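PDB 6LN0: Non-structural protein 3 from Porcine deltacoronavirus, which is a multidomain viral protein whose macro domain and papain-like peptidase domain probably act in ADP-ribose recognition and polyprotein cleavage. Local coordinates for residues V266-N271 / C399-G404; Y351-P356 / G381-E386; G389-F394 / A415-T420. All coordinates share one frame; numbering follows the deposited sequence.

Interaction 1: V266-N271 / C399-G404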
loop_
_atom_site.group_PDB
_atom_site.type_symbol
_atom_site.label_atom_id
_atom_site.label_comp_id
_atom_site.label_asym_id
_atom_site.label_seq_id
_atom_site.Cartn_x
_atom_site.Cartn_y
_atom_site.Cartn_z
ATOM N N VAL A 266 4.047 21.676 -22.924
ATOM C CA VAL A 266 4.374 20.723 -23.986
ATOM C C VAL A 266 4.496 21.393 -25.347
ATOM O O VAL A 266 5.246 20.919 -26.214
ATOM C CB VAL A 266 3.323 19.598 -24.021
ATOM C CG1 VAL A 266 3.732 18.524 -25.026
ATOM C CG2 VAL A 266 3.164 19.009 -22.622
ATOM N N ASN A 267 3.745 22.469 -25.587
ATOM C CA ASN A 267 3.825 23.082 -26.905
ATOM C C ASN A 267 5.084 23.929 -27.062
ATOM O O ASN A 267 5.720 23.889 -28.117
ATOM C CB ASN A 267 2.566 23.892 -27.185
ATOM C CG ASN A 267 1.373 22.992 -27.447
ATOM O OD1 ASN A 267 1.542 21.795 -27.759
ATOM N ND2 ASN A 267 0.170 23.538 -27.294
ATOM N N LEU A 268 5.466 24.692 -26.035
ATOM C CA LEU A 268 6.800 25.289 -26.016
ATOM C C LEU A 268 7.873 24.229 -26.236
ATOM O O LEU A 268 8.767 24.394 -27.073
ATOM C CB LEU A 268 7.034 26.011 -24.692
ATOM C CG LEU A 268 8.357 26.735 -24.526
ATOM C CD1 LEU A 268 8.505 27.841 -25.556
ATOM C CD2 LEU A 268 8.428 27.308 -23.118
ATOM N N PHE A 269 7.784 23.116 -25.499
ATOM C CA PHE A 269 8.829 22.103 -25.585
ATOM C C PHE A 269 8.949 21.576 -27.007
ATOM O O PHE A 269 10.058 21.408 -27.524
ATOM C CB PHE A 269 8.572 20.944 -24.602
ATOM C CG PHE A 269 9.644 19.899 -24.647
ATOM C CD1 PHE A 269 9.566 18.841 -25.539
ATOM C CD2 PHE A 269 10.780 20.029 -23.873
ATOM C CE1 PHE A 269 10.587 17.922 -25.631
ATOM C CE2 PHE A 269 11.809 19.109 -23.962
ATOM C CZ PHE A 269 11.704 18.047 -24.826
ATOM N N GLN A 270 7.814 21.325 -27.657
ATOM C CA GLN A 270 7.835 20.841 -29.030
ATOM C C GLN A 270 8.556 21.798 -29.974
ATOM O O GLN A 270 9.067 21.351 -31.007
ATOM C CB GLN A 270 6.404 20.588 -29.514
ATOM C CG GLN A 270 5.754 19.355 -28.884
ATOM C CD GLN A 270 4.376 19.068 -29.440
ATOM O OE1 GLN A 270 4.236 18.367 -30.445
ATOM N NE2 GLN A 270 3.343 19.620 -28.797
ATOM N N ASN A 271 8.625 23.092 -29.643
ATOM C CA ASN A 271 9.337 24.054 -30.472
ATOM C C ASN A 271 10.769 24.285 -30.023
ATOM O O ASN A 271 11.362 25.298 -30.402
ATOM C CB ASN A 271 8.584 25.388 -30.522
ATOM C CG ASN A 271 7.447 25.359 -31.529
ATOM O OD1 ASN A 271 6.273 25.329 -31.152
ATOM N ND2 ASN A 271 7.792 25.311 -32.813
ATOM N N CYS A 399 -3.340 30.118 -19.842
ATOM C CA CYS A 399 -1.985 30.210 -20.364
ATOM C C CYS A 399 -1.931 29.449 -21.671
ATOM O O CYS A 399 -2.689 28.493 -21.874
ATOM C CB CYS A 399 -0.944 29.666 -19.363
ATOM S SG CYS A 399 -1.036 27.938 -19.013
ATOM N N TRP A 400 -1.042 29.878 -22.563
ATOM C CA TRP A 400 -1.131 29.346 -23.911
ATOM C C TRP A 400 0.203 29.544 -24.594
ATOM O O TRP A 400 0.942 30.486 -24.283
ATOM C CB TRP A 400 -2.249 30.030 -24.715
ATOM C CG TRP A 400 -1.970 31.479 -25.017
ATOM C CD1 TRP A 400 -1.279 31.962 -26.084
ATOM C CD2 TRP A 400 -2.365 32.627 -24.242
ATOM N NE1 TRP A 400 -1.217 33.338 -26.031
ATOM C CE2 TRP A 400 -1.878 33.770 -24.913
ATOM C CE3 TRP A 400 -3.092 32.800 -23.059
ATOM C CZ2 TRP A 400 -2.091 35.064 -24.440
ATOM C CZ3 TRP A 400 -3.294 34.091 -22.585
ATOM C CH2 TRP A 400 -2.800 35.205 -23.280
ATOM N N TYR A 401 0.497 28.654 -25.534
ATOM C CA TYR A 401 1.700 28.790 -26.335
ATOM C C TYR A 401 1.466 29.783 -27.466
ATOM O O TYR A 401 0.390 29.830 -28.067
ATOM C CB TYR A 401 2.111 27.441 -26.910
ATOM C CG TYR A 401 3.194 27.554 -27.948
ATOM C CD1 TYR A 401 4.402 28.176 -27.651
ATOM C CD2 TYR A 401 3.016 27.044 -29.224
ATOM C CE1 TYR A 401 5.399 28.287 -28.601
ATOM C CE2 TYR A 401 4.008 27.147 -30.179
ATOM C CZ TYR A 401 5.199 27.771 -29.863
ATOM O OH TYR A 401 6.191 27.878 -30.813
ATOM N N THR A 402 2.480 30.583 -27.750
ATOM C CA THR A 402 2.459 31.459 -28.904
ATOM C C THR A 402 3.845 31.450 -29.522
ATOM O O THR A 402 4.836 31.689 -28.829
ATOM C CB THR A 402 2.036 32.886 -28.522
ATOM O OG1 THR A 402 2.312 33.775 -29.608
ATOM C CG2 THR A 402 2.774 33.371 -27.280
ATOM N N ASN A 403 3.918 31.116 -30.805
ATOM C CA ASN A 403 5.115 31.417 -31.564
ATOM C C ASN A 403 5.235 32.933 -31.689
ATOM O O ASN A 403 4.282 33.673 -31.464
ATOM C CB ASN A 403 5.064 30.735 -32.931
ATOM C CG ASN A 403 6.423 30.315 -33.428
ATOM O OD1 ASN A 403 7.345 31.134 -33.529
ATOM N ND2 ASN A 403 6.564 29.020 -33.740
ATOM N N GLY A 404 6.416 33.402 -32.041
ATOM C CA GLY A 404 6.716 34.820 -31.848
ATOM C C GLY A 404 5.761 35.799 -32.528
ATOM O O GLY A 404 5.674 36.966 -32.130
#
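The C-terminal turns of helix 260-270 run against the edge strand 398-402 with N267 facing Y401, their CA atoms 6.1 Å apart. Nearly everything here passes through the Y401 side chain. Its CG, anti to the backbone N (chi1 169°), swings the ring across to the last turns of the helix, where one face looks onto the backbone of N267 and L268: N267 O stands 4.1 Å above that face, over the ring centre, and L268 N sits nearer its rim. At the root of the side chain the two CB atoms of N267 and Y401 meet at 3.6 Å. The amide of N267 turns to H252 instead, through ND2. L268 adds only a light apolar touch, its CD1 at 4.4 Å from Y401 CE1, and otherwise packs on I392 and I317. At the far end of the ring, the hydroxyl OH of Y401 gives a short but weak hydrogen bond to N271 OD1 (2.6 Å), the amide plane lying 27° from the plane of the ring. L250 touches both of these side chains. The ring thus joins the helix to the sheet mainly by van der Waals packing of its face on backbone, while the weak bond to N271 gives its hydroxyl a polar partner.

Interaction 2: Y351-P356 / G381-E386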
loop_
_atom_site.group_PDB
_atom_site.type_symbol
_atom_site.label_atom_id
_atom_site.label_comp_id
_atom_site.label_asym_id
_atom_site.label_seq_id
_atom_site.Cartn_x
_atom_site.Cartn_y
_atom_site.Cartn_z
ATOM N N TYR A 351 14.121 40.052 -16.338
ATOM C CA TYR A 351 13.684 39.115 -17.356
ATOM C C TYR A 351 13.285 39.876 -18.605
ATOM O O TYR A 351 12.414 40.748 -18.559
ATOM C CB TYR A 351 12.501 38.282 -16.872
ATOM C CG TYR A 351 11.987 37.361 -17.953
ATOM C CD1 TYR A 351 12.878 36.629 -18.720
ATOM C CD2 TYR A 351 10.628 37.222 -18.210
ATOM C CE1 TYR A 351 12.458 35.789 -19.708
ATOM C CE2 TYR A 351 10.178 36.353 -19.209
ATOM C CZ TYR A 351 11.113 35.640 -19.959
ATOM O OH TYR A 351 10.731 34.762 -20.959
ATOM N N ASP A 352 13.893 39.509 -19.724
ATOM C CA ASP A 352 13.678 40.179 -21.002
ATOM C C ASP A 352 13.298 39.136 -22.039
ATOM O O ASP A 352 14.168 38.355 -22.466
ATOM C CB ASP A 352 14.938 40.939 -21.407
ATOM C CG ASP A 352 14.722 41.829 -22.619
ATOM O OD1 ASP A 352 13.883 41.472 -23.478
ATOM O OD2 ASP A 352 15.417 42.872 -22.712
ATOM N N PRO A 353 12.043 39.086 -22.485
ATOM C CA PRO A 353 11.635 38.013 -23.404
ATOM C C PRO A 353 12.393 37.961 -24.726
ATOM O O PRO A 353 12.202 36.991 -25.465
ATOM C CB PRO A 353 10.136 38.283 -23.636
ATOM C CG PRO A 353 9.772 39.436 -22.765
ATOM C CD PRO A 353 10.889 39.691 -21.806
ATOM N N ILE A 354 13.224 38.946 -25.075
ATOM C CA ILE A 354 14.009 38.845 -26.295
ATOM C C ILE A 354 15.504 38.850 -26.054
ATOM O O ILE A 354 16.302 38.812 -26.979
ATOM C CB ILE A 354 13.628 39.942 -27.319
ATOM C CG1 ILE A 354 13.946 41.320 -26.758
ATOM C CG2 ILE A 354 12.162 39.823 -27.730
ATOM C CD1 ILE A 354 13.844 42.389 -27.809
ATOM N N GLN A 355 15.933 38.865 -24.761
ATOM C CA GLN A 355 17.343 38.841 -24.431
ATOM C C GLN A 355 17.551 37.968 -23.191
ATOM O O GLN A 355 17.384 38.434 -22.054
ATOM C CB GLN A 355 17.861 40.261 -24.223
ATOM C CG GLN A 355 19.228 40.309 -23.664
ATOM C CD GLN A 355 20.266 40.316 -24.741
ATOM O OE1 GLN A 355 20.388 39.358 -25.510
ATOM N NE2 GLN A 355 21.013 41.407 -24.829
ATOM N N PRO A 356 17.923 36.708 -23.370
ATOM C CA PRO A 356 18.118 35.824 -22.215
ATOM C C PRO A 356 19.355 36.191 -21.415
ATOM O O PRO A 356 20.381 36.604 -21.960
ATOM C CB PRO A 356 18.265 34.445 -22.859
ATOM C CG PRO A 356 18.847 34.742 -24.210
ATOM C CD PRO A 356 18.178 36.019 -24.646
ATOM N N GLY A 381 10.599 33.629 -16.366
ATOM C CA GLY A 381 10.487 34.839 -15.578
ATOM C C GLY A 381 9.119 35.408 -15.864
ATOM O O GLY A 381 8.294 34.751 -16.497
ATOM N N THR A 382 8.871 36.642 -15.438
ATOM C CA THR A 382 7.648 37.315 -15.868
ATOM C C THR A 382 7.940 38.735 -16.318
ATOM O O THR A 382 8.521 39.513 -15.560
ATOM C CB THR A 382 6.614 37.347 -14.758
ATOM O OG1 THR A 382 6.488 36.036 -14.224
ATOM C CG2 THR A 382 5.271 37.811 -15.330
ATOM N N SER A 383 7.520 39.071 -17.535
ATOM C CA SER A 383 7.505 40.455 -18.001
ATOM C C SER A 383 6.304 40.701 -18.902
ATOM O O SER A 383 5.781 39.785 -19.541
ATOM C CB SER A 383 8.769 40.841 -18.774
ATOM O OG SER A 383 8.813 42.254 -19.009
ATOM N N ALA A 384 5.914 41.974 -18.973
ATOM C CA ALA A 384 4.819 42.421 -19.818
ATOM C C ALA A 384 5.229 42.648 -21.266
ATOM O O ALA A 384 4.357 42.907 -22.098
ATOM C CB ALA A 384 4.228 43.704 -19.239
ATOM N N ASP A 385 6.515 42.552 -21.595
ATOM C CA ASP A 385 6.956 42.856 -22.950
ATOM C C ASP A 385 6.533 41.753 -23.911
ATOM O O ASP A 385 6.055 40.689 -23.510
ATOM C CB ASP A 385 8.471 43.040 -23.002
ATOM C CG ASP A 385 8.964 44.055 -21.989
ATOM O OD1 ASP A 385 8.208 44.357 -21.037
ATOM O OD2 ASP A 385 10.104 44.542 -22.125
ATOM N N GLU A 386 6.734 42.003 -25.193
ATOM C CA GLU A 386 6.234 40.989 -26.099
ATOM C C GLU A 386 7.372 40.143 -26.647
ATOM O O GLU A 386 8.455 40.661 -26.947
ATOM C CB GLU A 386 5.445 41.606 -27.268
ATOM C CG GLU A 386 4.008 42.018 -26.899
ATOM C CD GLU A 386 2.959 40.972 -27.288
ATOM O OE1 GLU A 386 3.315 40.006 -28.007
ATOM O OE2 GLU A 386 1.781 41.108 -26.862
HETATM O O HOH W 1 12.074 43.323 -19.910
#
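Y351 packs on G381 where the loop 351-356, folded into a type I beta turn from D352 to Q355, lies along the end of strand 376-383. The tight part is the inner one. The Y351 ring rests directly on the glycine backbone: G381 CA stands over one face, 3.9 Å from the ring centroid and 26° off the normal, a CH-pi contact, and Y351 CD2 comes to 3.3 Å from G381 C. The absence of a side chain at G381 is what allows so close an approach. P353 lies over the opposite face with its CD, so the ring is held between strand backbone and proline. CG is anti to the backbone N (chi1 177°), which carries the ring inward until OH hydrogen-bonds to T420 on the next strand. P353 then continues the packing, its CD 3.9 Å from S383 CB and its CG 3.8 Å from D385 CB.

Further out the contact thins into solvent-accessible residues. I354 reaches the other segment through CG2 alone, near the carbonyl O of E386, and E386 sends its carboxylate off to a salt bridge with K393. The turn is shaped from within by an Asx turn, D352 OD1 accepting from I354 N at 3.1 Å in a nearly straight bond (168°). S383 OG binds D385 OD1 weakly. The other oxygen, D385 OD2, takes a hydrogen bond from a water molecule at 3.2 Å, and this water also donates to Y351 O at 2.9 Å.

Interaction 3: G389-F394 / A415-T420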
loop_
_atom_site.group_PDB
_atom_site.type_symbol
_atom_site.label_atom_id
_atom_site.label_comp_id
_atom_site.label_asym_id
_atom_site.label_seq_id
_atom_site.Cartn_x
_atom_site.Cartn_y
_atom_site.Cartn_z
ATOM N N GLY A 389 9.736 35.067 -30.359
ATOM C CA GLY A 389 9.919 33.672 -30.686
ATOM C C GLY A 389 8.976 32.825 -29.856
ATOM O O GLY A 389 8.106 33.359 -29.161
ATOM N N PRO A 390 9.135 31.501 -29.890
ATOM C CA PRO A 390 8.247 30.619 -29.104
ATOM C C PRO A 390 8.220 31.009 -27.635
ATOM O O PRO A 390 9.260 31.150 -26.993
ATOM C CB PRO A 390 8.859 29.226 -29.294
ATOM C CG PRO A 390 9.700 29.325 -30.517
ATOM C CD PRO A 390 10.156 30.757 -30.646
ATOM N N ALA A 391 7.018 31.201 -27.101
ATOM C CA ALA A 391 6.870 31.702 -25.744
ATOM C C ALA A 391 5.615 31.114 -25.109
ATOM O O ALA A 391 4.854 30.367 -25.736
ATOM C CB ALA A 391 6.817 33.231 -25.717
ATOM N N ILE A 392 5.413 31.454 -23.842
ATOM C CA ILE A 392 4.195 31.114 -23.125
ATOM C C ILE A 392 3.670 32.389 -22.487
ATOM O O ILE A 392 4.428 33.144 -21.870
ATOM C CB ILE A 392 4.432 30.015 -22.065
ATOM C CG1 ILE A 392 4.788 28.681 -22.752
ATOM C CG2 ILE A 392 3.210 29.853 -21.225
ATOM C CD1 ILE A 392 5.012 27.484 -21.797
ATOM N N LYS A 393 2.389 32.650 -22.668
ATOM C CA LYS A 393 1.747 33.790 -22.039
ATOM C C LYS A 393 0.713 33.297 -21.032
ATOM O O LYS A 393 0.082 32.245 -21.214
ATOM C CB LYS A 393 1.094 34.722 -23.077
ATOM C CG LYS A 393 2.072 35.443 -24.018
ATOM C CD LYS A 393 1.565 36.823 -24.399
ATOM C CE LYS A 393 1.646 37.071 -25.909
ATOM N NZ LYS A 393 0.676 38.135 -26.370
ATOM N N PHE A 394 0.560 34.081 -19.967
ATOM C CA PHE A 394 -0.300 33.758 -18.838
ATOM C C PHE A 394 -1.088 35.011 -18.488
ATOM O O PHE A 394 -0.497 36.075 -18.275
ATOM C CB PHE A 394 0.550 33.300 -17.652
ATOM C CG PHE A 394 -0.223 32.642 -16.531
ATOM C CD1 PHE A 394 -1.012 33.389 -15.672
ATOM C CD2 PHE A 394 -0.103 31.276 -16.301
ATOM C CE1 PHE A 394 -1.690 32.786 -14.628
ATOM C CE2 PHE A 394 -0.790 30.662 -15.258
ATOM C CZ PHE A 394 -1.581 31.419 -14.424
ATOM N N ALA A 415 -0.796 40.120 -22.242
ATOM C CA ALA A 415 -0.578 39.132 -21.205
ATOM C C ALA A 415 0.905 39.094 -20.909
ATOM O O ALA A 415 1.734 39.308 -21.795
ATOM C CB ALA A 415 -1.072 37.745 -21.632
ATOM N N ASN A 416 1.234 38.845 -19.651
ATOM C CA ASN A 416 2.622 38.587 -19.319
ATOM C C ASN A 416 3.126 37.373 -20.091
ATOM O O ASN A 416 2.368 36.457 -20.427
ATOM C CB ASN A 416 2.756 38.390 -17.817
ATOM C CG ASN A 416 2.340 39.621 -17.057
ATOM O OD1 ASN A 416 2.654 40.739 -17.479
ATOM N ND2 ASN A 416 1.615 39.445 -15.963
ATOM N N VAL A 417 4.395 37.398 -20.442
ATOM C CA VAL A 417 5.069 36.206 -20.945
ATOM C C VAL A 417 5.810 35.582 -19.764
ATOM O O VAL A 417 6.333 36.307 -18.901
ATOM C CB VAL A 417 6.007 36.546 -22.124
ATOM C CG1 VAL A 417 7.162 37.375 -21.659
ATOM C CG2 VAL A 417 6.521 35.278 -22.785
ATOM N N VAL A 418 5.767 34.252 -19.662
ATOM C CA VAL A 418 6.357 33.548 -18.523
ATOM C C VAL A 418 7.400 32.513 -18.914
ATOM O O VAL A 418 8.094 31.990 -18.028
ATOM C CB VAL A 418 5.286 32.899 -17.618
ATOM C CG1 VAL A 418 4.454 33.983 -16.975
ATOM C CG2 VAL A 418 4.427 31.894 -18.400
ATOM N N ALA A 419 7.574 32.229 -20.195
ATOM C CA ALA A 419 8.697 31.414 -20.627
ATOM C C ALA A 419 8.939 31.716 -22.096
ATOM O O ALA A 419 7.985 31.956 -22.837
ATOM C CB ALA A 419 8.422 29.916 -20.416
ATOM N N THR A 420 10.207 31.691 -22.506
ATOM C CA THR A 420 10.607 31.905 -23.890
ATOM C C THR A 420 11.704 30.916 -24.241
ATOM O O THR A 420 12.517 30.538 -23.389
ATOM C CB THR A 420 11.135 33.334 -24.137
ATOM O OG1 THR A 420 12.149 33.637 -23.173
ATOM C CG2 THR A 420 10.016 34.370 -24.026
#
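An antiparallel beta ladder with a beta bulge joins I392 and its neighbours on strand 391-395 to A419 and V418 on strand 416-423. I392 and A419 form a hydrogen-bonded pair in which I392 N donates to A419 O at 2.8 Å. I392 O accepts not from A419 N but from V418 N, also at 2.8 Å (166° at the hydrogen), and two residues on, F394 N binds N416 O at 3.0 Å. The register therefore slips by one residue at V418, whose psi of -7°, far from the extended values of its neighbours, takes up the extra residue, and K393 then pairs with V417.

The side chains follow this break. A391, K393, V417 and T420 share one face of the sheet. V417 has CG2 anti to its own N (chi1 68°, for CG1), which sets that methyl close over the ladder, 3.1 Å from I392 O and 3.6 Å from A391 CB. K393 bends at chi2 and chi3, bringing CD to 3.9 Å from A415 CB. The other face carries I392 and A419, which pack on helix 260-270, I392 against A264 and A419 against L268. V418, at the bulge, comes in beside them: its CG2 meets I392 CG2 at 3.7 Å and its CG1 lies 4.0 Å from F394 CB. V418 O is gripped separately by Q314 NE2. Helix packing on one face of a bulged, antiparallel ladder is consistent with the palm sheet of coronavirus papain-like proteases, set against the helical thumb.

Interaction 3 is the middle of the three, its centre about 8 Å from those of the others; interactions 1 and 2 have centres about 15 Å apart and do not touch, their nearest atoms being about 6 Å apart. The strands make the connection: A391 N lies 2.8 Å from T402 O, joining interaction 3 to the edge strand of interaction 1, and V417 N lies 2.9 Å from S383 O, joining it to interaction 2. Interaction 2 is nested within the long chain loop that interaction 1 closes. All three reach one mixed sheet, at the end formed by strands 376-383, 416-423, 391-395 and 398-402; strand 358-360, which supplies C360 to the zinc site, forms the other edge.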